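Local coordinates for protein DyP-type peroxidase (Pleurotus ostreatus PC15, PDB 6FSK) that probably works as a heme b-dependent dye-decolorizing peroxidase, using peroxide to oxidise substrates, apparently including Mn(II) at a non-canonical site, at residues Asp32-Asn37 / Gln85-Thr90; His40-Ile45 / Ala477-Phe482; Tyr189-Ser194 / Ile353-Ile358; Thr241-Phe246 / Asp391-Ile396. The protein carries 1 engineered substitution. All coordinates share one frame; numbering follows the deposited sequence.

In the fold
The four contacts fall into two pairs. Interactions 1 and 2 share helix 31-41 at the edge of the N-terminal alpha+beta barrel domain. Their centres are 12 Å apart and they touch where Leu87 CD1 meets Phe482 CD2 at 3.8 Å, which brings the last helix of the chain into the packing of the first domain. Interactions 3 and 4, with centres 13 Å apart, both line the heme: the first binds both propionates and covers part of the porphyrin, the second packs against a vinyl group. Between the pairs there is no touch; the nearest atoms of interactions 2 and 3 are about 14 Å apart, and both heme contacts are nested in the chain loop that interaction 2 closes.

Interaction 1. Residues Asp32-Asn37 / Gln85-Thr90; sequences DQFKAN and QKLGIT
Lys35 and Phe34, neighbours on helix 31-41, meet the single residue Leu87 in two chemically different ways, one polar and one apolar. Lys35 starts with CG beside its backbone N (chi1 -64°) and then runs fully extended, so that the whole length of the chain serves to carry the ammonium group across. Its NZ donates to the backbone oxygen Leu87 O at 3.2 Å. The nitrogen lies in the carbonyl plane, with a C=O...donor angle of 159°, and Lys35 CE follows at 3.7 Å from the same Leu87 O. That oxygen sits where helix 81-86 gives way to a Schellman motif, in which Gly88 takes positive phi and Gly88 N bonds back to Gln85 O at 3.0 Å.

Alongside the lysine, Leu87 sends its branches toward Phe34, the two side chains crossing at about a right angle. Methyl CD2 of Leu87 lies 3.6 Å from Phe34 CD2, approaching the ring obliquely, while Leu87 CD1 stands 4.0 Å from Phe34 CE2. Both are buried: Phe79 of strand 74-80 touches each, and Phe26 and Val28 of strand 20-28, with Phe157, also border the Phe34 ring. A methionine in place of Lys35 would probably leave Leu87 O without its ammonium donor and remove a positive charge from the C-terminal end of helix 81-86.

The chemistry implies a division of labour: Leu87 ties helix 31-41 to the barrel core through its methyls, while its carbonyl, at a helix C-terminus, offers the partial negative charge that a lysine would be expected to favour.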
# COMPACT_ATOMS: atom_id res chain seq x y z
N ASP A 32 19.85 14.93 21.51
CA ASP A 32 20.20 14.10 22.68
C ASP A 32 19.01 13.98 23.63
O ASP A 32 18.85 12.98 24.31
CB ASP A 32 21.49 14.62 23.40
CG ASP A 32 22.75 14.56 22.52
OD1 ASP A 32 23.00 13.63 21.71
OD2 ASP A 32 23.56 15.52 22.67
N GLN A 33 18.12 14.97 23.70
CA GLN A 33 16.97 14.83 24.51
C GLN A 33 15.97 13.79 23.89
O GLN A 33 15.30 13.08 24.60
CB GLN A 33 16.25 16.13 24.57
CG GLN A 33 15.12 16.10 25.55
CD GLN A 33 14.47 17.47 25.68
OE1 GLN A 33 14.58 18.32 24.75
NE2 GLN A 33 13.84 17.71 26.80
N PHE A 34 15.93 13.80 22.57
CA PHE A 34 15.10 12.83 21.85
C PHE A 34 15.52 11.43 22.21
O PHE A 34 14.67 10.57 22.54
CB PHE A 34 15.19 13.03 20.33
CG PHE A 34 14.41 11.99 19.55
CD1 PHE A 34 13.05 12.11 19.44
CD2 PHE A 34 15.04 10.88 18.99
CE1 PHE A 34 12.31 11.12 18.77
CE2 PHE A 34 14.33 9.96 18.25
CZ PHE A 34 12.96 10.09 18.15
N LYS A 35 16.84 11.21 22.19
CA LYS A 35 17.31 9.84 22.49
C LYS A 35 17.07 9.49 23.91
O LYS A 35 16.68 8.41 24.22
CB LYS A 35 18.75 9.68 22.10
CG LYS A 35 19.05 9.81 20.63
CD LYS A 35 20.50 9.50 20.35
CE LYS A 35 20.81 9.83 18.94
NZ LYS A 35 22.09 9.24 18.45
N ALA A 36 17.17 10.45 24.86
CA ALA A 36 16.82 10.12 26.21
C ALA A 36 15.30 9.79 26.34
O ALA A 36 14.90 8.88 27.06
CB ALA A 36 17.21 11.29 27.14
N ASN A 37 14.42 10.58 25.65
CA ASN A 37 13.02 10.37 25.73
C ASN A 37 12.59 8.99 25.07
O ASN A 37 11.68 8.30 25.51
CB ASN A 37 12.28 11.51 25.01
CG ASN A 37 12.42 12.84 25.67
OD1 ASN A 37 12.86 12.98 26.86
ND2 ASN A 37 12.07 13.85 24.96
N GLN A 85 19.72 10.90 9.38
CA GLN A 85 20.81 11.90 9.30
C GLN A 85 20.78 12.86 10.50
O GLN A 85 21.84 13.17 11.14
CB GLN A 85 20.71 12.67 8.04
CG GLN A 85 20.94 11.85 6.73
CD GLN A 85 22.40 11.69 6.32
OE1 GLN A 85 23.05 10.65 6.55
NE2 GLN A 85 22.92 12.72 5.67
N LYS A 86 19.61 13.36 10.87
CA LYS A 86 19.53 14.33 11.97
C LYS A 86 20.03 13.67 13.24
O LYS A 86 20.69 14.31 14.07
CB LYS A 86 18.08 14.79 12.17
CG LYS A 86 17.82 15.67 13.37
CD LYS A 86 18.44 17.06 13.15
CE LYS A 86 18.16 17.94 14.37
NZ LYS A 86 18.73 19.28 14.04
N LEU A 87 19.77 12.39 13.43
CA LEU A 87 20.13 11.67 14.62
C LEU A 87 21.65 11.20 14.61
O LEU A 87 22.05 10.57 15.55
CB LEU A 87 19.20 10.46 14.84
CG LEU A 87 17.72 10.75 15.15
CD1 LEU A 87 16.84 9.53 15.12
CD2 LEU A 87 17.57 11.42 16.50
N GLY A 88 22.36 11.42 13.55
CA GLY A 88 23.74 10.95 13.38
C GLY A 88 23.86 9.47 13.10
O GLY A 88 24.91 8.89 13.31
N ILE A 89 22.81 8.85 12.57
CA ILE A 89 22.85 7.45 12.18
C ILE A 89 23.08 7.47 10.69
O ILE A 89 22.16 7.71 9.88
CB ILE A 89 21.55 6.74 12.57
CG1 ILE A 89 21.33 6.78 14.07
CG2 ILE A 89 21.54 5.28 12.10
CD1 ILE A 89 19.89 6.54 14.55
N THR A 90 24.31 7.25 10.28
CA THR A 90 24.70 7.54 8.90
C THR A 90 24.99 6.31 8.04
O THR A 90 25.34 6.49 6.89
CB THR A 90 25.96 8.45 8.88
OG1 THR A 90 27.01 7.77 9.55
CG2 THR A 90 25.67 9.72 9.63

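Interaction 2. Residues His40-Ile45 / Ala477-Phe482; sequences HFIPHI and ALKTKF
Apolar packing of Ile42 and Ile45 against Leu478 and Lys479 joins the 3-10 turn that follows helix 31-41 in the N-terminal alpha+beta barrel domain to helix 475-481, close to the C-terminus of the chain. No hydrogen bond crosses between the two segments. The backbones come nearest at Ile42 and Leu478, whose CA atoms are 7.2 Å apart, and a 3-10 turn over residues 42-44 brings Ile45 to the same face as Ile42.

Ile42 carries most of the contact. Its CG1 branch lies beside the backbone N and continues extended (chi2 160°), which lays CD1 against the helix backbone, 3.5 Å from Leu478 O and 3.7 Å from Leu478 CB. The other branch is covered by Lys479: that chain runs out extended and folds at its last torsion (chi4 -73°), placing NZ 3.9 Å from Ile42 CG2, a contact of packing alone at the exposed margin. Three residues on from Ile42, Ile45 turns into the core beside Val77 of strand 74-80, and Ile475 of the partner helix touches both isoleucines. Ile45 and Leu478 meet tip to tip, with methyl CD1 of Ile45 at a tight 3.4 Å from methyl CD1 of Leu478.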
# COMPACT_ATOMS: atom_id res chain seq x y z
N HIS A 40 11.97 5.92 27.23
CA HIS A 40 10.72 5.79 27.81
C HIS A 40 9.63 5.41 26.84
O HIS A 40 8.64 4.84 27.23
CB HIS A 40 10.34 7.11 28.47
CG HIS A 40 11.17 7.37 29.67
ND1 HIS A 40 12.24 8.23 29.66
CD2 HIS A 40 11.18 6.75 30.88
CE1 HIS A 40 12.82 8.20 30.85
NE2 HIS A 40 12.21 7.30 31.60
N PHE A 41 9.81 5.76 25.56
CA PHE A 41 8.86 5.42 24.51
C PHE A 41 8.93 3.93 24.13
O PHE A 41 7.89 3.32 23.92
CB PHE A 41 9.16 6.28 23.29
CG PHE A 41 8.27 6.02 22.06
CD1 PHE A 41 6.92 5.79 22.18
CD2 PHE A 41 8.85 6.00 20.85
CE1 PHE A 41 6.13 5.59 21.05
CE2 PHE A 41 8.07 5.83 19.71
CZ PHE A 41 6.73 5.56 19.85
N ILE A 42 10.12 3.37 24.05
CA ILE A 42 10.28 2.05 23.47
C ILE A 42 9.41 0.96 24.08
O ILE A 42 8.82 0.14 23.38
CB ILE A 42 11.80 1.68 23.39
CG1 ILE A 42 12.50 2.48 22.33
CG2 ILE A 42 11.99 0.14 23.15
CD1 ILE A 42 14.01 2.55 22.49
N PRO A 43 9.22 0.91 25.42
CA PRO A 43 8.36 -0.11 26.01
C PRO A 43 6.89 -0.06 25.65
O PRO A 43 6.19 -1.02 25.90
CB PRO A 43 8.54 0.10 27.54
CG PRO A 43 9.76 0.80 27.65
CD PRO A 43 9.95 1.67 26.45
N HIS A 44 6.42 1.07 25.06
CA HIS A 44 5.09 1.18 24.51
C HIS A 44 4.90 0.57 23.10
O HIS A 44 3.74 0.39 22.69
CB HIS A 44 4.75 2.65 24.35
CG HIS A 44 4.41 3.33 25.63
ND1 HIS A 44 5.34 3.94 26.44
CD2 HIS A 44 3.22 3.48 26.23
CE1 HIS A 44 4.74 4.42 27.52
NE2 HIS A 44 3.44 4.18 27.41
N ILE A 45 5.97 0.24 22.41
CA ILE A 45 5.86 -0.17 20.97
C ILE A 45 5.30 -1.57 20.84
O ILE A 45 5.73 -2.47 21.58
CB ILE A 45 7.20 -0.03 20.27
CG1 ILE A 45 7.61 1.42 20.25
CG2 ILE A 45 7.19 -0.59 18.83
CD1 ILE A 45 8.99 1.68 19.79
N ALA A 477 17.31 -2.35 17.76
CA ALA A 477 17.85 -1.20 17.07
C ALA A 477 17.44 0.09 17.76
O ALA A 477 18.29 0.98 17.95
CB ALA A 477 17.44 -1.14 15.61
N LEU A 478 16.17 0.20 18.12
CA LEU A 478 15.71 1.41 18.82
C LEU A 478 16.49 1.59 20.16
O LEU A 478 16.85 2.72 20.50
CB LEU A 478 14.24 1.40 19.03
CG LEU A 478 13.33 1.35 17.80
CD1 LEU A 478 11.88 1.09 18.13
CD2 LEU A 478 13.44 2.63 17.05
N LYS A 479 16.67 0.51 20.88
CA LYS A 479 17.33 0.61 22.20
C LYS A 479 18.78 0.99 22.07
O LYS A 479 19.28 1.78 22.89
CB LYS A 479 17.17 -0.68 22.98
CG LYS A 479 15.79 -0.98 23.52
CD LYS A 479 15.84 -2.32 24.26
CE LYS A 479 14.55 -3.03 24.51
NZ LYS A 479 13.74 -2.40 25.53
N THR A 480 19.45 0.52 21.03
CA THR A 480 20.88 0.74 20.89
C THR A 480 21.32 1.91 20.05
O THR A 480 22.44 2.49 20.24
CB THR A 480 21.56 -0.54 20.33
OG1 THR A 480 21.04 -0.89 19.03
CG2 THR A 480 21.33 -1.67 21.24
N LYS A 481 20.53 2.29 19.04
CA LYS A 481 20.91 3.36 18.15
C LYS A 481 20.08 4.63 18.29
O LYS A 481 20.54 5.69 17.88
CB LYS A 481 20.86 2.93 16.69
CG LYS A 481 21.69 1.70 16.36
CD LYS A 481 23.20 1.95 16.45
CE LYS A 481 23.67 2.92 15.38
NZ LYS A 481 25.16 2.96 15.28
N PHE A 482 18.87 4.48 18.81
CA PHE A 482 17.92 5.60 18.86
C PHE A 482 17.69 6.11 20.30
O PHE A 482 16.87 7.00 20.49
CB PHE A 482 16.59 5.22 18.22
CG PHE A 482 16.71 4.96 16.76
CD1 PHE A 482 17.21 3.74 16.29
CD2 PHE A 482 16.26 5.84 15.81
CE1 PHE A 482 17.29 3.49 14.90
CE2 PHE A 482 16.41 5.64 14.51
CZ PHE A 482 16.88 4.44 13.98

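Interaction 3. Residues Tyr189-Ser194 / Ile353-Ile358; sequences YLDGIS and IIRRGI. Engineered in segment 189-194: Tyr189 (natural residue Phe). With HEM (protoporphyrin IX containing Fe), chain C.
Arg355 reaches from its strand over the heme to meet Asp191 and Ser194, and each step of its side chain has a distinct role. CB directs the chain toward segment 189-194, and CG carries it on to CD, which rests on the porphyrin 3.6 Å from HEM C1D. There the chain bends (chi3 -63°), laying the guanidinium flat over pyrrole D, its plane parallel to the macrocycle. NE is 3.5 Å from HEM C3D below and donates in its own plane to a water lying between Ser194 O and Ile353 O. CZ also sits above HEM C3D.

At the tip the two terminal nitrogens share one propionate oxygen and diverge to a protein partner each. NH1 forms a salt bridge with Asp191 OD1 at 3.1 Å, its hydrogen bond weak and the carboxylate and guanidinium planes 40° apart. NH2 gives a better bond to Ser194 O at 2.9 Å, in the guanidinium plane but 39° out of the carbonyl plane. Backbone N-H groups complete the grip: Gly192 N reaches HEM O2A at 2.8 Å and Ile193 N at 3.0 Å, making four donors to that oxygen. Ser194 OG donates to the second propionate at HEM O2D, 2.6 Å away, and Arg336 also bonds the heme. A leucine in place of Arg355 is likely to leave Asp191 without its salt-bridge partner, HEM O2A with only the two backbone donors of these four, and Ser194 O without its guanidinium donor.

Asp191 and Gly192 end a Gly-Tyr-Leu-Asp-Gly run, its tyrosine (Tyr189) engineered from phenylalanine. With Arg355 above the porphyrin, this matches the GXXDG motif and distal arginine of DyP-type peroxidase heme pockets.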
# COMPACT_ATOMS: atom_id res chain seq x y z
N TYR A 189 -14.45 -1.16 -3.55
CA TYR A 189 -13.90 -2.53 -3.80
C TYR A 189 -13.34 -3.05 -2.50
O TYR A 189 -12.60 -2.36 -1.78
CB TYR A 189 -12.82 -2.48 -4.87
CG TYR A 189 -13.45 -2.17 -6.20
CD1 TYR A 189 -13.71 -0.88 -6.56
CD2 TYR A 189 -13.76 -3.17 -7.12
CE1 TYR A 189 -14.42 -0.53 -7.71
CE2 TYR A 189 -14.45 -2.86 -8.27
CZ TYR A 189 -14.78 -1.55 -8.57
OH TYR A 189 -15.46 -1.13 -9.74
N LEU A 190 -13.64 -4.29 -2.12
CA LEU A 190 -13.03 -4.91 -0.94
C LEU A 190 -11.52 -4.91 -1.09
O LEU A 190 -10.98 -5.24 -2.11
CB LEU A 190 -13.56 -6.34 -0.77
CG LEU A 190 -12.96 -7.17 0.39
CD1 LEU A 190 -13.41 -6.44 1.65
CD2 LEU A 190 -13.50 -8.60 0.38
N ASP A 191 -10.81 -4.44 -0.06
CA ASP A 191 -9.36 -4.21 -0.06
C ASP A 191 -8.78 -5.02 1.07
O ASP A 191 -9.45 -5.32 2.05
CB ASP A 191 -9.14 -2.70 0.20
CG ASP A 191 -7.72 -2.19 -0.17
OD1 ASP A 191 -6.96 -2.86 -0.89
OD2 ASP A 191 -7.38 -1.09 0.32
N GLY A 192 -7.55 -5.42 0.90
CA GLY A 192 -6.88 -6.21 1.93
C GLY A 192 -6.88 -7.70 1.76
O GLY A 192 -6.71 -8.41 2.73
N ILE A 193 -7.15 -8.20 0.55
CA ILE A 193 -7.40 -9.60 0.32
C ILE A 193 -6.06 -10.32 0.16
O ILE A 193 -5.81 -11.39 0.72
CB ILE A 193 -8.28 -9.83 -0.91
CG1 ILE A 193 -9.65 -9.12 -0.69
CG2 ILE A 193 -8.40 -11.30 -1.30
CD1 ILE A 193 -10.51 -9.01 -1.91
N SER A 194 -5.26 -9.82 -0.80
CA SER A 194 -4.09 -10.56 -1.23
C SER A 194 -2.77 -10.00 -0.70
O SER A 194 -2.36 -8.92 -1.12
CB SER A 194 -4.00 -10.66 -2.78
OG SER A 194 -2.86 -11.44 -3.22
N ILE A 353 4.86 -6.84 -1.60
CA ILE A 353 4.68 -5.88 -0.53
C ILE A 353 3.56 -6.29 0.35
O ILE A 353 2.61 -6.96 -0.08
CB ILE A 353 4.41 -4.43 -1.08
CG1 ILE A 353 3.11 -4.40 -1.94
CG2 ILE A 353 5.59 -3.90 -1.85
CD1 ILE A 353 2.72 -2.99 -2.35
N ILE A 354 3.68 -5.88 1.64
CA ILE A 354 2.60 -6.10 2.56
C ILE A 354 1.94 -4.75 2.76
O ILE A 354 2.56 -3.83 3.21
CB ILE A 354 3.07 -6.67 3.93
CG1 ILE A 354 3.57 -8.10 3.75
CG2 ILE A 354 1.96 -6.59 4.93
CD1 ILE A 354 4.24 -8.61 5.01
N ARG A 355 0.63 -4.68 2.49
CA ARG A 355 -0.13 -3.40 2.61
C ARG A 355 -0.91 -3.31 3.89
O ARG A 355 -1.50 -4.31 4.37
CB ARG A 355 -1.09 -3.26 1.46
CG ARG A 355 -0.42 -3.10 0.15
CD ARG A 355 -1.34 -3.31 -1.05
NE ARG A 355 -1.86 -4.69 -1.09
CZ ARG A 355 -3.16 -4.97 -1.14
NH1 ARG A 355 -4.11 -4.02 -1.23
NH2 ARG A 355 -3.52 -6.21 -1.09
N ARG A 356 -0.91 -2.13 4.50
CA ARG A 356 -1.62 -1.89 5.76
C ARG A 356 -2.49 -0.60 5.58
O ARG A 356 -2.50 0.21 6.50
CB ARG A 356 -0.69 -1.75 6.95
CG ARG A 356 0.22 -2.89 7.18
CD ARG A 356 -0.50 -4.14 7.67
NE ARG A 356 0.43 -5.19 7.97
CZ ARG A 356 0.23 -6.50 7.79
NH1 ARG A 356 -0.86 -6.97 7.29
NH2 ARG A 356 1.21 -7.36 8.15
N GLY A 357 -3.17 -0.46 4.45
CA GLY A 357 -4.00 0.76 4.20
C GLY A 357 -5.14 0.93 5.14
O GLY A 357 -5.67 -0.04 5.75
N ILE A 358 -5.51 2.17 5.31
CA ILE A 358 -6.78 2.46 5.93
C ILE A 358 -7.38 3.64 5.14
O ILE A 358 -6.69 4.57 4.73
CB ILE A 358 -6.63 2.82 7.46
CG1 ILE A 358 -7.99 2.92 8.17
CG2 ILE A 358 -5.79 4.06 7.73
CD1 ILE A 358 -7.93 3.00 9.70
CHA HEM C . -4.64 -4.78 -4.55
CHB HEM C . -7.22 -0.71 -4.46
CHC HEM C . -3.12 1.81 -4.36
CHD HEM C . -0.51 -2.25 -4.77
C1A HEM C . -5.73 -3.91 -4.53
C2A HEM C . -7.11 -4.30 -4.51
C3A HEM C . -7.83 -3.17 -4.44
C4A HEM C . -6.90 -2.09 -4.49
CMA HEM C . -9.32 -3.06 -4.46
CAA HEM C . -7.62 -5.73 -4.60
CBA HEM C . -7.89 -6.46 -3.30
CGA HEM C . -6.64 -6.80 -2.54
O1A HEM C . -5.92 -7.73 -2.91
O2A HEM C . -6.37 -6.13 -1.51
C1B HEM C . -6.34 0.38 -4.43
C2B HEM C . -6.69 1.72 -4.32
C3B HEM C . -5.56 2.47 -4.25
C4B HEM C . -4.47 1.50 -4.36
CMB HEM C . -8.09 2.28 -4.31
CAB HEM C . -5.30 3.93 -4.14
CBB HEM C . -6.18 4.78 -3.67
C1C HEM C . -2.04 1.01 -4.55
C2C HEM C . -0.68 1.35 -4.67
C3C HEM C . 0.07 0.23 -4.82
C4C HEM C . -0.84 -0.88 -4.71
CMC HEM C . -0.17 2.77 -4.62
CAC HEM C . 1.52 0.00 -5.08
CBC HEM C . 2.32 0.89 -5.71
C1D HEM C . -1.46 -3.27 -4.68
C2D HEM C . -1.02 -4.70 -4.57
C3D HEM C . -2.21 -5.40 -4.46
C4D HEM C . -3.27 -4.42 -4.58
CMD HEM C . 0.36 -5.24 -4.52
CAD HEM C . -2.40 -6.91 -4.38
CBD HEM C . -2.41 -7.57 -5.73
CGD HEM C . -2.46 -9.08 -5.61
O1D HEM C . -3.36 -9.60 -6.31
O2D HEM C . -1.76 -9.66 -4.81
NA HEM C . -5.59 -2.53 -4.62
NB HEM C . -5.00 0.26 -4.55
NC HEM C . -2.13 -0.39 -4.70
ND HEM C . -2.79 -3.18 -4.75
FE HEM C . -3.88 -1.48 -4.74
O HOH W 1 -0.08 -6.90 -0.44

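Interaction 4. Residues Thr241-Phe246 / Asp391-Ile396; sequences TFRYLF and DGFHFI. With HEM (protoporphyrin IX containing Fe), chain C.
Strand 238-247 runs past the first turn of helix 393-401, their backbones nearest at Thr241 and Phe393, whose CA atoms are 7.4 Å apart; Gly392 is the N-cap and its carbonyl receives Ile396 N at 2.9 Å. From that turn Phe393 projects its ring at the strand, CG lying opposite the backbone N across the CA-CB bond (chi1 169°), and Thr241 and Arg243, two residues apart on one face of the strand, receive it.

The methyl of Thr241 makes a CH-pi contact: CG2 stands 3.7 Å from the centroid of the Phe393 ring, only 11° off its normal and so almost squarely over one face. Arg243 instead uses its aliphatic part at the far end of the ring, with CD 3.7 Å from Phe393 CZ. Bends at chi2 and chi3 carry its guanidinium beyond the ring, the two planes 56° apart, to a salt bridge with Asp111 and a hydrogen bond with Gln102, so the buried charge is answered outside this contact.

The heme closes the group from another direction. Its vinyl carbon HEM CBC lies 3.5 Å from Phe393 CD1, approaching the ring obliquely, and 3.8 Å from Ile396 CG2, while Leu245 CD1 reaches HEM CAB of the other vinyl at 3.7 Å. Together, strand and helix form part of the apolar lining around the vinyl groups of the heme pocket, between the beta-sheet and a helix of the DyP-type C-terminal domain.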
# COMPACT_ATOMS: atom_id res chain seq x y z
N THR A 241 6.56 2.57 3.23
CA THR A 241 6.14 3.62 2.26
C THR A 241 4.79 4.14 2.66
O THR A 241 3.84 3.38 2.78
CB THR A 241 6.11 3.03 0.83
OG1 THR A 241 7.43 2.70 0.41
CG2 THR A 241 5.52 4.11 -0.12
N PHE A 242 4.69 5.49 2.82
CA PHE A 242 3.41 6.18 3.06
C PHE A 242 3.04 7.02 1.87
O PHE A 242 3.89 7.76 1.38
CB PHE A 242 3.49 7.08 4.29
CG PHE A 242 2.28 7.93 4.47
CD1 PHE A 242 1.06 7.39 4.83
CD2 PHE A 242 2.36 9.29 4.29
CE1 PHE A 242 -0.06 8.24 5.04
CE2 PHE A 242 1.23 10.09 4.45
CZ PHE A 242 0.06 9.54 4.74
N ARG A 243 1.79 6.89 1.41
CA ARG A 243 1.23 7.71 0.31
C ARG A 243 -0.12 8.21 0.71
O ARG A 243 -1.00 7.44 1.08
CB ARG A 243 1.13 6.94 -1.01
CG ARG A 243 2.49 6.40 -1.49
CD ARG A 243 3.22 7.41 -2.36
NE ARG A 243 2.67 7.65 -3.69
CZ ARG A 243 2.89 8.73 -4.43
NH1 ARG A 243 3.53 9.77 -3.95
NH2 ARG A 243 2.35 8.76 -5.63
N TYR A 244 -0.27 9.53 0.68
CA TYR A 244 -1.57 10.13 1.05
C TYR A 244 -2.43 10.29 -0.19
O TYR A 244 -2.16 11.21 -1.01
CB TYR A 244 -1.25 11.48 1.67
CG TYR A 244 -2.36 12.19 2.40
CD1 TYR A 244 -3.50 11.59 2.79
CD2 TYR A 244 -2.14 13.51 2.82
CE1 TYR A 244 -4.46 12.27 3.56
CE2 TYR A 244 -3.10 14.17 3.53
CZ TYR A 244 -4.21 13.55 3.94
OH TYR A 244 -5.17 14.28 4.70
N LEU A 245 -3.26 9.29 -0.43
CA LEU A 245 -3.89 9.15 -1.76
C LEU A 245 -5.33 9.57 -1.77
O LEU A 245 -6.18 8.88 -1.25
CB LEU A 245 -3.74 7.74 -2.30
CG LEU A 245 -2.30 7.30 -2.48
CD1 LEU A 245 -2.28 5.83 -3.01
CD2 LEU A 245 -1.46 8.12 -3.44
N PHE A 246 -5.62 10.74 -2.31
CA PHE A 246 -7.04 11.19 -2.34
C PHE A 246 -7.72 10.47 -3.50
O PHE A 246 -7.08 10.26 -4.55
CB PHE A 246 -7.09 12.72 -2.54
CG PHE A 246 -6.82 13.48 -1.29
CD1 PHE A 246 -5.58 13.50 -0.72
CD2 PHE A 246 -7.83 14.15 -0.63
CE1 PHE A 246 -5.34 14.12 0.51
CE2 PHE A 246 -7.56 14.84 0.55
CZ PHE A 246 -6.32 14.82 1.11
N ASP A 391 13.01 -2.26 -4.95
CA ASP A 391 12.52 -3.48 -5.61
C ASP A 391 11.02 -3.57 -5.60
O ASP A 391 10.40 -4.20 -6.50
CB ASP A 391 13.01 -4.77 -4.93
CG ASP A 391 14.52 -5.04 -5.08
OD1 ASP A 391 15.20 -4.42 -5.89
OD2 ASP A 391 15.00 -5.94 -4.33
N GLY A 392 10.37 -3.00 -4.57
CA GLY A 392 8.97 -3.08 -4.33
C GLY A 392 8.15 -1.89 -4.81
O GLY A 392 7.99 -1.66 -5.98
N PHE A 393 7.73 -1.11 -3.81
CA PHE A 393 6.85 0.01 -4.13
C PHE A 393 7.31 0.85 -5.32
O PHE A 393 6.53 1.14 -6.22
CB PHE A 393 6.68 0.93 -2.91
CG PHE A 393 6.00 2.22 -3.29
CD1 PHE A 393 4.59 2.23 -3.44
CD2 PHE A 393 6.74 3.36 -3.55
CE1 PHE A 393 3.96 3.39 -3.89
CE2 PHE A 393 6.10 4.54 -3.99
CZ PHE A 393 4.70 4.53 -4.16
N HIS A 394 8.56 1.33 -5.34
CA HIS A 394 8.96 2.21 -6.44
C HIS A 394 8.86 1.50 -7.80
O HIS A 394 8.45 2.13 -8.77
CB HIS A 394 10.41 2.69 -6.18
CG HIS A 394 10.92 3.63 -7.23
ND1 HIS A 394 11.28 3.22 -8.51
CD2 HIS A 394 11.08 4.96 -7.19
CE1 HIS A 394 11.72 4.28 -9.18
NE2 HIS A 394 11.53 5.35 -8.42
N PHE A 395 9.39 0.28 -7.86
CA PHE A 395 9.41 -0.49 -9.08
C PHE A 395 7.99 -0.74 -9.59
O PHE A 395 7.67 -0.55 -10.79
CB PHE A 395 10.18 -1.76 -8.89
CG PHE A 395 10.47 -2.46 -10.17
CD1 PHE A 395 9.60 -3.35 -10.67
CD2 PHE A 395 11.69 -2.21 -10.83
CE1 PHE A 395 9.87 -4.07 -11.86
CE2 PHE A 395 11.94 -2.84 -12.02
CZ PHE A 395 11.06 -3.80 -12.51
N ILE A 396 7.10 -1.12 -8.69
CA ILE A 396 5.75 -1.39 -9.03
C ILE A 396 5.13 -0.15 -9.67
O ILE A 396 4.44 -0.26 -10.71
CB ILE A 396 4.88 -1.79 -7.83
CG1 ILE A 396 5.29 -3.18 -7.23
CG2 ILE A 396 3.39 -1.87 -8.15
CD1 ILE A 396 4.80 -3.42 -5.81
CHA HEM C . -4.64 -4.78 -4.55
CHB HEM C . -7.22 -0.71 -4.46
CHC HEM C . -3.12 1.81 -4.36
CHD HEM C . -0.51 -2.25 -4.77
C1A HEM C . -5.73 -3.91 -4.53
C2A HEM C . -7.11 -4.30 -4.51
C3A HEM C . -7.83 -3.17 -4.44
C4A HEM C . -6.90 -2.09 -4.49
CMA HEM C . -9.32 -3.06 -4.46
CAA HEM C . -7.62 -5.73 -4.60
CBA HEM C . -7.89 -6.46 -3.30
CGA HEM C . -6.64 -6.80 -2.54
O1A HEM C . -5.92 -7.73 -2.91
O2A HEM C . -6.37 -6.13 -1.51
C1B HEM C . -6.34 0.38 -4.43
C2B HEM C . -6.69 1.72 -4.32
C3B HEM C . -5.56 2.47 -4.25
C4B HEM C . -4.47 1.50 -4.36
CMB HEM C . -8.09 2.28 -4.31
CAB HEM C . -5.30 3.93 -4.14
CBB HEM C . -6.18 4.78 -3.67
C1C HEM C . -2.04 1.01 -4.55
C2C HEM C . -0.68 1.35 -4.67
C3C HEM C . 0.07 0.23 -4.82
C4C HEM C . -0.84 -0.88 -4.71
CMC HEM C . -0.17 2.77 -4.62
CAC HEM C . 1.52 0.00 -5.08
CBC HEM C . 2.32 0.89 -5.71
C1D HEM C . -1.46 -3.27 -4.68
C2D HEM C . -1.02 -4.70 -4.57
C3D HEM C . -2.21 -5.40 -4.46
C4D HEM C . -3.27 -4.42 -4.58
CMD HEM C . 0.36 -5.24 -4.52
CAD HEM C . -2.40 -6.91 -4.38
CBD HEM C . -2.41 -7.57 -5.73
CGD HEM C . -2.46 -9.08 -5.61
O1D HEM C . -3.36 -9.60 -6.31
O2D HEM C . -1.76 -9.66 -4.81
NA HEM C . -5.59 -2.53 -4.62
NB HEM C . -5.00 0.26 -4.55
NC HEM C . -2.13 -0.39 -4.70
ND HEM C . -2.79 -3.18 -4.75
FE HEM C . -3.88 -1.48 -4.74